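PDB 6EU9: retinoic acid receptor, which binds all-trans retinoic acid through its ligand-binding domain and probably acts as a ligand-dependent transcription factor. Local coordinates for residues S75-T81 / S162-H166. Sequence-based numbering, arbitrary orientation.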
loop_
_atom_site.group_PDB
_atom_site.type_symbol
_atom_site.label_atom_id
_atom_site.label_comp_id
_atom_site.label_asym_id
_atom_site.label_seq_id
_atom_site.Cartn_x
_atom_site.Cartn_y
_atom_site.Cartn_z
ATOM N N SER A 75 4.667 5.163 -2.971
ATOM C CA SER A 75 3.964 5.276 -1.701
ATOM C C SER A 75 3.349 3.946 -1.347
ATOM O O SER A 75 2.977 3.136 -2.225
ATOM C CB SER A 75 2.799 6.253 -1.763
ATOM O OG SER A 75 2.905 7.100 -2.827
ATOM N N THR A 76 3.231 3.678 -0.029
ATOM C CA THR A 76 2.447 2.557 0.459
ATOM C C THR A 76 1.009 2.653 -0.089
ATOM O O THR A 76 0.442 1.630 -0.435
ATOM C CB THR A 76 2.529 2.513 1.963
ATOM O OG1 THR A 76 3.821 1.961 2.261
ATOM C CG2 THR A 76 1.487 1.629 2.604
ATOM N N ASN A 77 0.491 3.878 -0.182
ATOM C CA ASN A 77 -0.856 4.110 -0.607
ATOM C C ASN A 77 -1.078 3.682 -2.065
ATOM O O ASN A 77 -2.049 2.955 -2.389
ATOM C CB ASN A 77 -1.232 5.570 -0.466
ATOM C CG ASN A 77 -2.278 5.781 0.563
ATOM O OD1 ASN A 77 -3.123 4.923 0.762
ATOM N ND2 ASN A 77 -2.258 6.908 1.213
ATOM N N ASP A 78 -0.187 4.173 -2.904
ATOM C CA ASP A 78 -0.236 3.931 -4.312
ATOM C C ASP A 78 -0.025 2.467 -4.612
ATOM O O ASP A 78 -0.703 1.897 -5.497
ATOM C CB ASP A 78 0.849 4.780 -4.998
ATOM C CG ASP A 78 0.439 6.229 -5.176
ATOM O OD1 ASP A 78 -0.605 6.627 -4.568
ATOM O OD2 ASP A 78 1.121 6.906 -5.962
ATOM N N GLN A 79 0.874 1.822 -3.831
ATOM C CA GLN A 79 0.980 0.365 -3.914
ATOM C C GLN A 79 -0.354 -0.325 -3.695
ATOM O O GLN A 79 -0.710 -1.190 -4.511
ATOM C CB GLN A 79 2.041 -0.132 -2.953
ATOM C CG GLN A 79 3.417 0.395 -3.287
ATOM C CD GLN A 79 4.401 0.081 -2.149
ATOM O OE1 GLN A 79 4.477 -1.067 -1.779
ATOM N NE2 GLN A 79 5.153 1.104 -1.560
ATOM N N ILE A 80 -1.081 0.153 -2.630
ATOM C CA ILE A 80 -2.366 -0.410 -2.268
ATOM C C ILE A 80 -3.404 -0.154 -3.352
ATOM O O ILE A 80 -4.101 -1.059 -3.759
ATOM C CB ILE A 80 -2.848 0.078 -0.884
ATOM C CG1 ILE A 80 -1.959 -0.561 0.187
ATOM C CG2 ILE A 80 -4.272 -0.344 -0.526
ATOM C CD1 ILE A 80 -2.188 -0.039 1.585
ATOM N N THR A 81 -3.495 1.091 -3.784
ATOM C CA THR A 81 -4.384 1.528 -4.852
ATOM C C THR A 81 -4.179 0.727 -6.110
ATOM O O THR A 81 -5.162 0.223 -6.606
ATOM C CB THR A 81 -4.143 3.014 -5.144
ATOM O OG1 THR A 81 -4.138 3.715 -3.897
ATOM C CG2 THR A 81 -5.169 3.601 -6.028
ATOM N N SER A 162 -7.573 5.241 -10.761
ATOM C CA SER A 162 -8.167 6.280 -9.925
ATOM C C SER A 162 -7.537 6.481 -8.535
ATOM O O SER A 162 -7.285 5.521 -7.822
ATOM C CB SER A 162 -9.635 5.977 -9.745
ATOM O OG SER A 162 -10.249 7.141 -9.257
ATOM N N GLY A 163 -7.329 7.746 -8.143
ATOM C CA GLY A 163 -7.010 8.096 -6.761
ATOM C C GLY A 163 -5.562 7.898 -6.346
ATOM O O GLY A 163 -5.258 7.648 -5.181
ATOM N N LEU A 164 -4.652 8.038 -7.298
ATOM C CA LEU A 164 -3.255 7.885 -7.010
ATOM C C LEU A 164 -2.667 9.174 -6.453
ATOM O O LEU A 164 -3.010 10.293 -6.894
ATOM C CB LEU A 164 -2.531 7.486 -8.285
ATOM C CG LEU A 164 -2.580 6.021 -8.623
ATOM C CD1 LEU A 164 -1.829 5.865 -9.919
ATOM C CD2 LEU A 164 -1.933 5.206 -7.554
ATOM N N GLU A 165 -1.756 9.024 -5.512
ATOM C CA GLU A 165 -1.016 10.159 -4.971
ATOM C C GLU A 165 -0.111 10.783 -6.008
ATOM O O GLU A 165 -0.119 11.979 -6.171
ATOM C CB GLU A 165 -0.194 9.767 -3.742
ATOM C CG GLU A 165 -0.849 10.201 -2.450
ATOM C CD GLU A 165 -0.435 9.351 -1.279
ATOM O OE1 GLU A 165 -1.145 9.401 -0.246
ATOM O OE2 GLU A 165 0.590 8.641 -1.357
ATOM N N HIS A 166 0.672 9.960 -6.692
ATOM C CA HIS A 166 1.639 10.488 -7.667
ATOM C C HIS A 166 1.514 9.739 -8.987
ATOM O O HIS A 166 2.373 8.908 -9.297
ATOM C CB HIS A 166 3.072 10.458 -7.159
ATOM C CG HIS A 166 3.222 10.630 -5.680
ATOM N ND1 HIS A 166 3.084 11.848 -5.050
ATOM C CD2 HIS A 166 3.574 9.743 -4.714
ATOM C CE1 HIS A 166 3.320 11.702 -3.762
ATOM N NE2 HIS A 166 3.598 10.430 -3.530
#
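With CG anti to its carbonyl carbon and beside its own N (chi1 -79°), Asp-78 carries its carboxylate across to the backbone of Glu-165 and His-166, while Glu-165, extended beyond CG (chi2 155°), reaches back to the start of the helix. The exchange is a worked example of one carboxylate reading two successive peptide N-H groups. Glu-165 N gives a bond of 2.8 Å to Asp-78 OD1, and His-166 N a longer one of 3.2 Å to Asp-78 OD2; each oxygen accepts on its syn lone pair, so the two bonds together fix the rotation of the group. The Glu-165 carboxylate also spreads its oxygens over two donors, here side chains. Ser-75 OG donates to Glu-165 OE2 at 3.1 Å, nearly in line with its C-O bond, and Asn-77 ND2 reaches Glu-165 OE1, also at 3.1 Å, from above the carboxylate plane, the two flat groups standing 75° apart. Were Glu-165 cut back to an alanine, Ser-75 OG and Asn-77 ND2 would probably be left without these acceptors, and a gap would be likely to open beside the start of the helix. Beside these bonds, Leu-164 CD2 rests against the carboxylate carbon, 3.5 Å from Asp-78 CG, and meets the methyl Thr-81 CG2 at 3.9 Å. The contact thus ties the N-terminal end of helix 76-97, with the residue before it, to the loop between helices 145-156 and 167-188 of the nuclear-receptor ligand-binding domain; Asn-77 also packs on Lys-56 of the second subunit, placing this end beside the dimer partner.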